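PDB 3MSW: exported protein from Bacteroides fragilis, which is of unknown function but is probably exported and folds as a single-layer antiparallel beta-sheet built from beta-hairpin repeats. Local coordinates for residues 18-24 with 39-45; 50-56 with 70-76. One frame throughout, in Å; residues are numbered along the deposited sequence. Where two conformers were deposited one is given.

In the fold
From the N terminus the chain runs as a plain up-and-down meander, each strand antiparallel to the one before. Contact 1 comes first: residues 18-24 turn back through 14 residues to meet 39-45, closing the hairpin of strands 18-27 and 35-46. Contact 2 follows, where 50-56 meets 70-76 and closes the hairpin of strands 51-60 and 65-77. The two loops are in series, neither enclosing nor crossing the other. They are joined side by side, since strands 35-46 and 51-60 are also neighbours. Probable backbone hydrogen bonds link Ser44 O to Val53 N and Lys42 O to Ser55 N, so the four strands run on as one part of the sheet, between strands 9-15 and 80-89.

Contact 1 of 2, residues 18-24 with 39-45; sequences KLVCREI and KMYKYSY
Tyr45 reaches across to Leu19 and donates its hydroxyl hydrogen to the backbone: Tyr45 OH lies 2.7 Å from Leu19 O, in the carbonyl plane and on a lone pair. The same ring carries Lys18 on one face. Lys18 CD stands over the ring centre, 3.8 Å from the Tyr45 centroid, as a CH-pi contact. Lys18 NZ stands farther off above the same face, so any cation-pi attraction is long and at most weak.

Close packing marks the face with Leu19, Arg22, Ile24, Tyr41 and Tyr43. Leu19 sets CD2 3.6 Å from Tyr43 CE1. With CG anti to the carbonyl carbon (chi1 -53°), the Tyr43 ring lies beside Leu19 and turns its edge to the backbone at Val20. Next along, Tyr41 CD2 approaches the aliphatic part of Arg22, and Tyr41 CE2 meets Ile24 CD1 at 4.0 Å. The guanidinium of Arg22 turns to a salt bridge with Asp12 of strand 9-15.

On the other face the buried Cys21 also packs closely, its SG 3.6 Å from CG of Met40, a selenomethionine. Trp66 of strand 65-77 touches Met40 and Glu23 there. The loose, solvent side lies at the exposed chains of Lys42 and Lys18.

Between the faces, Arg22 and Tyr41 exchange two backbone hydrogen bonds. Ile24 N binds Lys39 O at 2.7 Å, while the return bond is weak. At Val20 and Cys21, both opposite Thr13, strand 18-27 forms a classic beta bulge against strand 9-15.

The chemistry is that of a one-layer sheet. Tyrosine rings and the aliphatic parts of long side chains pack over the strands, and charged ends reach past them: Lys39, like Arg22, finds its acid, Glu69, on another strand.

Contact 2 of 2, residues 50-56 with 70-76; sequences QKTVKST and SRTVISR
Arg71 grips Ser55 side-on, on the face that also bears Lys51, Val53, Val73 and Ser75. Arg71 NE and NH2 both donate to Ser55 OG, each at 3.1 Å, with the hydroxyl slightly tilted from the guanidinium plane. Both bonds are bent, as expected when two N-H groups share one oxygen. The bend at chi3 (-80°) turns the guanidinium toward the serine. On the way the Arg71 chain passes Val53, with Arg71 CD 3.8 Å from Val53 CG1. Farther along, Val73 CG1 is touched by Lys51 CE at 3.7 Å as the lysine chain slants across it. Val53 and Val73 form a non-hydrogen-bonded pair but meet only loosely through their CG2 methyls.

The reverse face bears Thr52, Lys54, Thr56, Ser70, Thr72 and Ile74. Three hydroxyls converge there on one water, which is hydrogen-bonded to Thr56 OG1, Ser70 OG and Thr72 OG1. The Ser70 torsion (chi1 69°) puts OG within reach of this water and 3.3 Å from Thr56 CB. A second water bridges Thr52 OG1 and Ile74 O, to which it donates at 3.1 Å.

Between the two faces the backbones bond as a regular antiparallel beta hairpin of strands 51-60 and 65-77. Thr52 with Ile74 and Lys54 with Thr72 are hydrogen-bonded pairs, each exchanging two bonds.

The hairpin lies mid-sheet. On one flank Thr52, Lys54 and Thr56 pack against Tyr45, Tyr43 and Tyr41 of strand 35-46, and Lys54 makes a cation-pi contact with Tyr41. On the other, Ser70, Thr72 and Ile74 touch strand 80-89 at Tyr85, Val83 and Thr81.

Contact 1 of 2, residues 18-24 with 39-45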
ATOM      1  N   LYS A  18      -2.742 -14.057  10.406  1.00 25.28           N
ATOM      2  CA  LYS A  18      -2.617 -12.804   9.657  1.00 23.51           C
ATOM      3  C   LYS A  18      -1.677 -12.946   8.478  1.00 26.27           C
ATOM      4  O   LYS A  18      -0.736 -13.746   8.529  1.00 23.67           O
ATOM      5  CB  LYS A  18      -2.139 -11.673  10.573  1.00 25.68           C
ATOM      6  CG  LYS A  18      -3.197 -11.226  11.587  1.00 29.73           C
ATOM      7  CD  LYS A  18      -2.724  -9.997  12.362  1.00 29.91           C
ATOM      8  CE  LYS A  18      -3.776  -9.375  13.254  1.00 27.77           C
ATOM      9  NZ  LYS A  18      -4.262 -10.348  14.252  1.00 24.55           N
ATOM     10  N   LEU A  19      -1.915 -12.161   7.428  1.00 22.33           N
ATOM     11  CA  LEU A  19      -1.068 -12.157   6.248  1.00 22.93           C
ATOM     12  C   LEU A  19       0.227 -11.412   6.564  1.00 25.50           C
ATOM     13  O   LEU A  19       0.194 -10.222   6.874  1.00 24.91           O
ATOM     14  CB  LEU A  19      -1.825 -11.478   5.094  1.00 22.93           C
ATOM     15  CG  LEU A  19      -1.036 -11.258   3.814  1.00 25.81           C
ATOM     16  CD1 LEU A  19      -0.686 -12.567   3.163  1.00 26.46           C
ATOM     17  CD2 LEU A  19      -1.817 -10.360   2.828  1.00 24.59           C
ATOM     18  N   VAL A  20       1.368 -12.106   6.505  1.00 21.30           N
ATOM     19  CA  VAL A  20       2.661 -11.466   6.798  1.00 20.69           C
ATOM     20  C   VAL A  20       3.495 -11.217   5.527  1.00 23.00           C
ATOM     21  O   VAL A  20       4.384 -10.372   5.518  1.00 21.38           O
ATOM     22  CB  VAL A  20       3.471 -12.167   7.926  1.00 23.13           C
ATOM     23  CG1 VAL A  20       2.725 -12.092   9.261  1.00 22.30           C
ATOM     24  CG2 VAL A  20       3.830 -13.615   7.561  1.00 22.79           C
ATOM     25  N   CYS A  21       3.213 -11.949   4.470  1.00 21.93           N
ATOM     26  CA  CYS A  21       3.945 -11.743   3.216  1.00 24.14           C
ATOM     27  C   CYS A  21       3.089 -12.097   2.049  1.00 26.08           C
ATOM     28  O   CYS A  21       2.377 -13.098   2.087  1.00 27.26           O
ATOM     29  CB  CYS A  21       5.250 -12.549   3.207  1.00 27.31           C
ATOM     30  SG  CYS A  21       6.229 -12.330   1.701  1.00 33.69           S
ATOM     31  N   ARG A  22       3.147 -11.290   0.996  1.00 21.73           N
ATOM     32  CA  ARG A  22       2.454 -11.620  -0.237  1.00 22.15           C
ATOM     33  C   ARG A  22       3.469 -11.436  -1.353  1.00 26.00           C
ATOM     34  O   ARG A  22       4.018 -10.336  -1.507  1.00 25.46           O
ATOM     35  CB  ARG A  22       1.205 -10.740  -0.496  1.00 22.87           C
ATOM     36  CG  ARG A  22       0.693 -10.934  -1.963  1.00 22.63           C
ATOM     37  CD  ARG A  22      -0.688 -10.330  -2.138  1.00 23.81           C
ATOM     38  NE  ARG A  22      -1.627 -11.021  -1.259  1.00 26.77           N
ATOM     39  CZ  ARG A  22      -2.885 -10.656  -1.067  1.00 35.94           C
ATOM     40  NH1 ARG A  22      -3.380  -9.605  -1.701  1.00 32.18           N
ATOM     41  NH2 ARG A  22      -3.656 -11.334  -0.228  1.00 26.22           N
ATOM     42  N   GLU A  23       3.716 -12.503  -2.126  1.00 21.89           N
ATOM     43  CA  GLU A  23       4.657 -12.422  -3.249  1.00 21.99           C
ATOM     44  C   GLU A  23       3.904 -12.486  -4.568  1.00 27.96           C
ATOM     45  O   GLU A  23       3.054 -13.349  -4.739  1.00 26.74           O
ATOM     46  CB  GLU A  23       5.737 -13.506  -3.146  1.00 22.93           C
ATOM     47  CG  GLU A  23       6.869 -13.233  -4.131  1.00 28.21           C
ATOM     48  CD  GLU A  23       8.081 -14.139  -4.000  1.00 42.12           C
ATOM     49  OE1 GLU A  23       8.269 -14.722  -2.909  1.00 33.00           O
ATOM     50  OE2 GLU A  23       8.835 -14.278  -4.990  1.00 40.44           O
ATOM     51  N   ILE A  24       4.216 -11.569  -5.492  1.00 25.98           N
ATOM     52  CA  ILE A  24       3.562 -11.463  -6.798  1.00 26.29           C
ATOM     53  C   ILE A  24       4.461 -12.010  -7.861  1.00 29.12           C
ATOM     54  O   ILE A  24       5.622 -11.610  -7.935  1.00 29.14           O
ATOM     55  CB  ILE A  24       3.148  -9.993  -7.121  1.00 29.49           C
ATOM     56  CG1 ILE A  24       2.434  -9.261  -5.932  1.00 30.00           C
ATOM     57  CG2 ILE A  24       2.401  -9.869  -8.481  1.00 30.79           C
ATOM     58  CD1 ILE A  24       1.144  -9.768  -5.515  1.00 33.87           C
ATOM     59  N   LYS A  39       6.993  -8.646  -7.368  1.00 26.51           N
ATOM     60  CA  LYS A  39       6.761  -7.769  -6.241  1.00 25.63           C
ATOM     61  C   LYS A  39       6.604  -8.587  -4.989  1.00 28.75           C
ATOM     62  O   LYS A  39       6.218  -9.760  -5.051  1.00 27.21           O
ATOM     63  CB  LYS A  39       5.449  -6.963  -6.507  1.00 29.83           C
ATOM     64  CG  LYS A  39       5.499  -5.470  -6.161  1.00 39.70           C
ATOM     65  CD  LYS A  39       6.382  -4.688  -7.145  1.00 40.48           C
ATOM     66  CE  LYS A  39       5.630  -3.691  -7.989  1.00 41.05           C
ATOM     67  NZ  LYS A  39       6.578  -2.952  -8.838  1.00 40.64           N
HETATM   68  N   MSE A  40       6.946  -7.989  -3.851  1.00 25.78           N
HETATM   69  CA  MSE A  40       6.737  -8.619  -2.550  1.00 24.20           C
HETATM   70  C   MSE A  40       6.277  -7.614  -1.506  1.00 29.81           C
HETATM   71  O   MSE A  40       6.872  -6.542  -1.358  1.00 29.16           O
HETATM   72  CB  MSE A  40       7.955  -9.381  -2.074  1.00 25.82           C
HETATM   73  CG  MSE A  40       7.678 -10.130  -0.745  1.00 30.70           C
HETATM   74 SE   MSE A  40       9.143 -11.187  -0.426  0.75 37.75          SE
HETATM   75  CE  MSE A  40      10.474  -9.774  -0.035  1.00 35.11           C
ATOM     76  N   TYR A  41       5.220  -7.979  -0.767  1.00 27.25           N
ATOM     77  CA  TYR A  41       4.698  -7.148   0.312  1.00 25.22           C
ATOM     78  C   TYR A  41       4.944  -7.855   1.614  1.00 25.23           C
ATOM     79  O   TYR A  41       4.632  -9.044   1.739  1.00 23.35           O
ATOM     80  CB  TYR A  41       3.193  -6.899   0.160  1.00 26.85           C
ATOM     81  CG  TYR A  41       2.751  -6.433  -1.210  1.00 30.98           C
ATOM     82  CD1 TYR A  41       3.364  -5.350  -1.831  1.00 33.81           C
ATOM     83  CD2 TYR A  41       1.651  -7.006  -1.839  1.00 32.94           C
ATOM     84  CE1 TYR A  41       2.929  -4.882  -3.073  1.00 36.27           C
ATOM     85  CE2 TYR A  41       1.215  -6.557  -3.089  1.00 34.53           C
ATOM     86  CZ  TYR A  41       1.858  -5.494  -3.701  1.00 41.97           C
ATOM     87  OH  TYR A  41       1.439  -5.044  -4.928  1.00 42.11           O
ATOM     88  N   LYS A  42       5.490  -7.118   2.577  1.00 21.06           N
ATOM     89  CA  LYS A  42       5.742  -7.602   3.936  0.50 21.09           C
ATOM     90  C   LYS A  42       4.858  -6.802   4.882  1.00 25.91           C
ATOM     91  O   LYS A  42       4.849  -5.576   4.814  1.00 26.12           O
ATOM     92  CB  LYS A  42       7.223  -7.435   4.319  0.50 23.42           C
ATOM     93  CG  LYS A  42       8.189  -8.273   3.470  0.50 27.55           C
ATOM     94  CD  LYS A  42       8.196  -9.739   3.913  0.50 32.92           C
ATOM     95  CE  LYS A  42       9.227 -10.542   3.173  0.50 39.22           C
ATOM     96  NZ  LYS A  42       8.916 -11.993   3.184  0.50 50.92           N
ATOM     97  N   TYR A  43       4.101  -7.480   5.753  1.00 24.24           N
ATOM     98  CA  TYR A  43       3.197  -6.796   6.681  1.00 23.62           C
ATOM     99  C   TYR A  43       3.648  -6.900   8.124  1.00 27.11           C
ATOM    100  O   TYR A  43       3.974  -7.982   8.598  1.00 25.70           O
ATOM    101  CB  TYR A  43       1.770  -7.340   6.534  1.00 25.17           C
ATOM    102  CG  TYR A  43       1.268  -7.298   5.106  1.00 25.83           C
ATOM    103  CD1 TYR A  43       1.588  -8.310   4.206  1.00 26.78           C
ATOM    104  CD2 TYR A  43       0.393  -6.299   4.683  1.00 26.79           C
ATOM    105  CE1 TYR A  43       1.122  -8.287   2.899  1.00 29.59           C
ATOM    106  CE2 TYR A  43      -0.108  -6.284   3.383  1.00 26.77           C
ATOM    107  CZ  TYR A  43       0.249  -7.286   2.498  1.00 33.80           C
ATOM    108  OH  TYR A  43      -0.222  -7.275   1.207  1.00 35.35           O
ATOM    109  N   SER A  44       3.720  -5.751   8.801  1.00 24.21           N
ATOM    110  CA  SER A  44       4.122  -5.655  10.196  1.00 24.46           C
ATOM    111  C   SER A  44       2.937  -5.053  10.986  1.00 27.43           C
ATOM    112  O   SER A  44       2.514  -3.916  10.738  1.00 25.42           O
ATOM    113  CB  SER A  44       5.391  -4.814  10.300  1.00 28.95           C
ATOM    114  OG  SER A  44       5.591  -4.382  11.634  1.00 31.96           O
ATOM    115  N   TYR A  45       2.358  -5.857  11.877  1.00 22.31           N
ATOM    116  CA  TYR A  45       1.185  -5.492  12.673  1.00 22.19           C
ATOM    117  C   TYR A  45       1.604  -5.067  14.050  1.00 26.37           C
ATOM    118  O   TYR A  45       2.599  -5.567  14.586  1.00 27.14           O
ATOM    119  CB  TYR A  45       0.246  -6.718  12.816  1.00 22.98           C
ATOM    120  CG  TYR A  45      -0.272  -7.208  11.489  1.00 22.15           C
ATOM    121  CD1 TYR A  45      -1.380  -6.615  10.889  1.00 23.78           C
ATOM    122  CD2 TYR A  45       0.349  -8.261  10.824  1.00 22.57           C
ATOM    123  CE1 TYR A  45      -1.831  -7.027   9.637  1.00 23.27           C
ATOM    124  CE2 TYR A  45      -0.092  -8.682   9.572  1.00 22.33           C
ATOM    125  CZ  TYR A  45      -1.159  -8.035   8.965  1.00 27.26           C
ATOM    126  OH  TYR A  45      -1.603  -8.446   7.734  1.00 27.33           O
TER

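Contact 2 of 2, residues 50-56 with 70-76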
ATOM      1  N   GLN A  50      -2.341   0.013  17.219  1.00 31.69           N
ATOM      2  CA  GLN A  50      -3.349   0.071  16.144  1.00 30.62           C
ATOM      3  C   GLN A  50      -2.741   0.563  14.826  1.00 31.95           C
ATOM      4  O   GLN A  50      -3.291   1.422  14.117  1.00 31.19           O
ATOM      5  CB  GLN A  50      -4.589   0.885  16.559  1.00 32.78           C
ATOM      6  CG  GLN A  50      -5.519   0.108  17.511  1.00 39.63           C
ATOM      7  CD  GLN A  50      -6.148  -1.087  16.825  1.00 65.46           C
ATOM      8  OE1 GLN A  50      -5.704  -2.232  16.987  1.00 66.08           O
ATOM      9  NE2 GLN A  50      -7.169  -0.850  16.008  1.00 54.90           N
ATOM     10  N   LYS A  51      -1.593   0.005  14.505  1.00 26.96           N
ATOM     11  CA  LYS A  51      -0.846   0.436  13.333  1.00 25.28           C
ATOM     12  C   LYS A  51      -0.325  -0.758  12.541  1.00 29.26           C
ATOM     13  O   LYS A  51       0.263  -1.679  13.132  1.00 29.84           O
ATOM     14  CB  LYS A  51       0.292   1.374  13.816  1.00 29.24           C
ATOM     15  CG  LYS A  51       1.421   1.661  12.833  1.00 40.74           C
ATOM     16  CD  LYS A  51       2.366   2.709  13.408  1.00 52.04           C
ATOM     17  CE  LYS A  51       3.677   2.777  12.655  1.00 64.21           C
ATOM     18  NZ  LYS A  51       4.830   2.355  13.492  1.00 70.21           N
ATOM     19  N   THR A  52      -0.546  -0.740  11.204  1.00 22.52           N
ATOM     20  CA  THR A  52      -0.081  -1.777  10.279  1.00 20.47           C
ATOM     21  C   THR A  52       0.894  -1.116   9.301  1.00 25.93           C
ATOM     22  O   THR A  52       0.592  -0.040   8.763  1.00 24.57           O
ATOM     23  CB  THR A  52      -1.271  -2.463   9.566  1.00 24.13           C
ATOM     24  OG1 THR A  52      -2.136  -3.029  10.550  1.00 30.65           O
ATOM     25  CG2 THR A  52      -0.844  -3.546   8.580  1.00 23.85           C
ATOM     26  N   VAL A  53       2.070  -1.743   9.104  1.00 22.71           N
ATOM     27  CA  VAL A  53       3.067  -1.267   8.158  1.00 22.63           C
ATOM     28  C   VAL A  53       3.202  -2.289   7.027  1.00 27.15           C
ATOM     29  O   VAL A  53       3.538  -3.446   7.274  1.00 25.85           O
ATOM     30  CB  VAL A  53       4.445  -0.932   8.797  1.00 26.52           C
ATOM     31  CG1 VAL A  53       5.416  -0.355   7.741  1.00 26.28           C
ATOM     32  CG2 VAL A  53       4.295   0.033   9.960  1.00 26.26           C
ATOM     33  N   LYS A  54       2.933  -1.851   5.792  1.00 22.68           N
ATOM     34  CA  LYS A  54       3.111  -2.669   4.615  1.00 22.93           C
ATOM     35  C   LYS A  54       4.318  -2.134   3.873  1.00 26.35           C
ATOM     36  O   LYS A  54       4.328  -0.968   3.500  1.00 26.60           O
ATOM     37  CB  LYS A  54       1.882  -2.605   3.719  1.00 25.29           C
ATOM     38  CG  LYS A  54       2.076  -3.385   2.412  1.00 25.12           C
ATOM     39  CD  LYS A  54       0.807  -3.270   1.577  1.00 32.76           C
ATOM     40  CE  LYS A  54       1.071  -3.168   0.116  1.00 30.45           C
ATOM     41  NZ  LYS A  54      -0.203  -3.074  -0.641  1.00 43.04           N
ATOM     42  N   SER A  55       5.354  -2.964   3.708  1.00 23.44           N
ATOM     43  CA  SER A  55       6.541  -2.578   2.960  1.00 23.29           C
ATOM     44  C   SER A  55       6.493  -3.308   1.628  1.00 26.80           C
ATOM     45  O   SER A  55       6.278  -4.519   1.597  1.00 27.48           O
ATOM     46  CB  SER A  55       7.799  -2.946   3.744  1.00 26.93           C
ATOM     47  OG  SER A  55       7.824  -2.199   4.949  1.00 31.99           O
ATOM     48  N   THR A  56       6.730  -2.581   0.523  1.00 23.25           N
ATOM     49  CA  THR A  56       6.696  -3.128  -0.830  1.00 22.20           C
ATOM     50  C   THR A  56       8.105  -3.182  -1.437  1.00 26.06           C
ATOM     51  O   THR A  56       8.867  -2.211  -1.353  1.00 24.45           O
ATOM     52  CB  THR A  56       5.746  -2.238  -1.676  1.00 29.29           C
ATOM     53  OG1 THR A  56       4.447  -2.240  -1.085  1.00 32.14           O
ATOM     54  CG2 THR A  56       5.652  -2.664  -3.095  1.00 29.93           C
ATOM     55  N   SER A  70       8.387   1.029  -1.655  1.00 24.20           N
ATOM     56  CA  SER A  70       7.503   1.920  -0.938  1.00 22.59           C
ATOM     57  C   SER A  70       7.104   1.382   0.428  1.00 26.36           C
ATOM     58  O   SER A  70       7.394   0.235   0.753  1.00 22.85           O
ATOM     59  CB  SER A  70       6.242   2.184  -1.762  1.00 25.15           C
ATOM     60  OG  SER A  70       5.429   1.033  -1.867  1.00 29.67           O
ATOM     61  N   ARG A  71       6.410   2.230   1.211  1.00 23.75           N
ATOM     62  CA  ARG A  71       5.918   1.865   2.534  1.00 23.69           C
ATOM     63  C   ARG A  71       4.536   2.498   2.745  1.00 29.70           C
ATOM     64  O   ARG A  71       4.345   3.653   2.362  1.00 28.95           O
ATOM     65  CB  ARG A  71       6.920   2.350   3.583  1.00 26.83           C
ATOM     66  CG  ARG A  71       6.518   2.012   5.013  1.00 37.54           C
ATOM     67  CD  ARG A  71       7.715   2.007   5.918  1.00 39.53           C
ATOM     68  NE  ARG A  71       8.439   0.753   5.792  1.00 52.61           N
ATOM     69  CZ  ARG A  71       9.556   0.472   6.447  1.00 68.14           C
ATOM     70  NH1 ARG A  71      10.075   1.354   7.297  1.00 55.38           N
ATOM     71  NH2 ARG A  71      10.162  -0.696   6.266  1.00 45.07           N
ATOM     72  N   THR A  72       3.566   1.721   3.301  1.00 24.81           N
ATOM     73  CA  THR A  72       2.215   2.195   3.600  1.00 23.88           C
ATOM     74  C   THR A  72       1.979   1.972   5.087  1.00 27.72           C
ATOM     75  O   THR A  72       2.138   0.850   5.581  1.00 26.76           O
ATOM     76  CB  THR A  72       1.158   1.482   2.740  1.00 27.44           C
ATOM     77  OG1 THR A  72       1.475   1.635   1.363  1.00 29.45           O
ATOM     78  CG2 THR A  72      -0.261   2.010   2.995  1.00 26.65           C
ATOM     79  N   VAL A  73       1.626   3.046   5.805  1.00 23.69           N
ATOM     80  CA  VAL A  73       1.364   2.986   7.233  1.00 21.37           C
ATOM     81  C   VAL A  73      -0.111   3.216   7.426  1.00 26.82           C
ATOM     82  O   VAL A  73      -0.618   4.271   7.036  1.00 25.16           O
ATOM     83  CB  VAL A  73       2.242   3.984   8.051  1.00 25.11           C
ATOM     84  CG1 VAL A  73       1.929   3.881   9.545  1.00 25.39           C
ATOM     85  CG2 VAL A  73       3.734   3.736   7.812  1.00 25.08           C
ATOM     86  N   ILE A  74      -0.812   2.231   8.016  1.00 24.37           N
ATOM     87  CA  ILE A  74      -2.251   2.324   8.281  1.00 22.96           C
ATOM     88  C   ILE A  74      -2.427   2.450   9.784  1.00 26.27           C
ATOM     89  O   ILE A  74      -2.036   1.548  10.532  1.00 24.82           O
ATOM     90  CB  ILE A  74      -3.076   1.110   7.726  1.00 25.43           C
ATOM     91  CG1 ILE A  74      -2.907   0.891   6.221  1.00 24.89           C
ATOM     92  CG2 ILE A  74      -4.556   1.254   8.068  1.00 26.81           C
ATOM     93  CD1 ILE A  74      -1.923  -0.154   5.847  1.00 39.31           C
ATOM     94  N   SER A  75      -3.027   3.567  10.228  1.00 23.73           N
ATOM     95  CA  SER A  75      -3.285   3.834  11.632  1.00 23.69           C
ATOM     96  C   SER A  75      -4.782   3.891  11.829  1.00 28.44           C
ATOM     97  O   SER A  75      -5.498   4.566  11.068  1.00 25.90           O
ATOM     98  CB  SER A  75      -2.656   5.158  12.055  1.00 27.44           C
ATOM     99  OG  SER A  75      -1.254   5.159  11.851  1.00 33.98           O
ATOM    100  N   ARG A  76      -5.245   3.196  12.866  1.00 25.60           N
ATOM    101  CA  ARG A  76      -6.644   3.092  13.230  1.00 26.93           C
ATOM    102  C   ARG A  76      -6.907   3.853  14.489  1.00 33.21           C
ATOM    103  O   ARG A  76      -6.154   3.755  15.468  1.00 32.25           O
ATOM    104  CB  ARG A  76      -7.056   1.622  13.407  1.00 31.61           C
ATOM    105  CG  ARG A  76      -6.882   0.768  12.131  1.00 32.17           C
ATOM    106  CD  ARG A  76      -8.066   0.842  11.174  1.00 38.05           C
ATOM    107  NE  ARG A  76      -9.270   0.290  11.791  1.00 48.82           N
ATOM    108  CZ  ARG A  76     -10.274   1.025  12.255  1.00 62.49           C
ATOM    109  NH1 ARG A  76     -10.261   2.349  12.114  1.00 42.62           N
ATOM    110  NH2 ARG A  76     -11.312   0.441  12.844  1.00 45.56           N
TER
HETATM  111  O   HOH W   1      -3.836  -0.863  11.239  1.00 33.28           O
HETATM  112  O   HOH W   2       3.655   0.143   0.151  1.00 26.25           O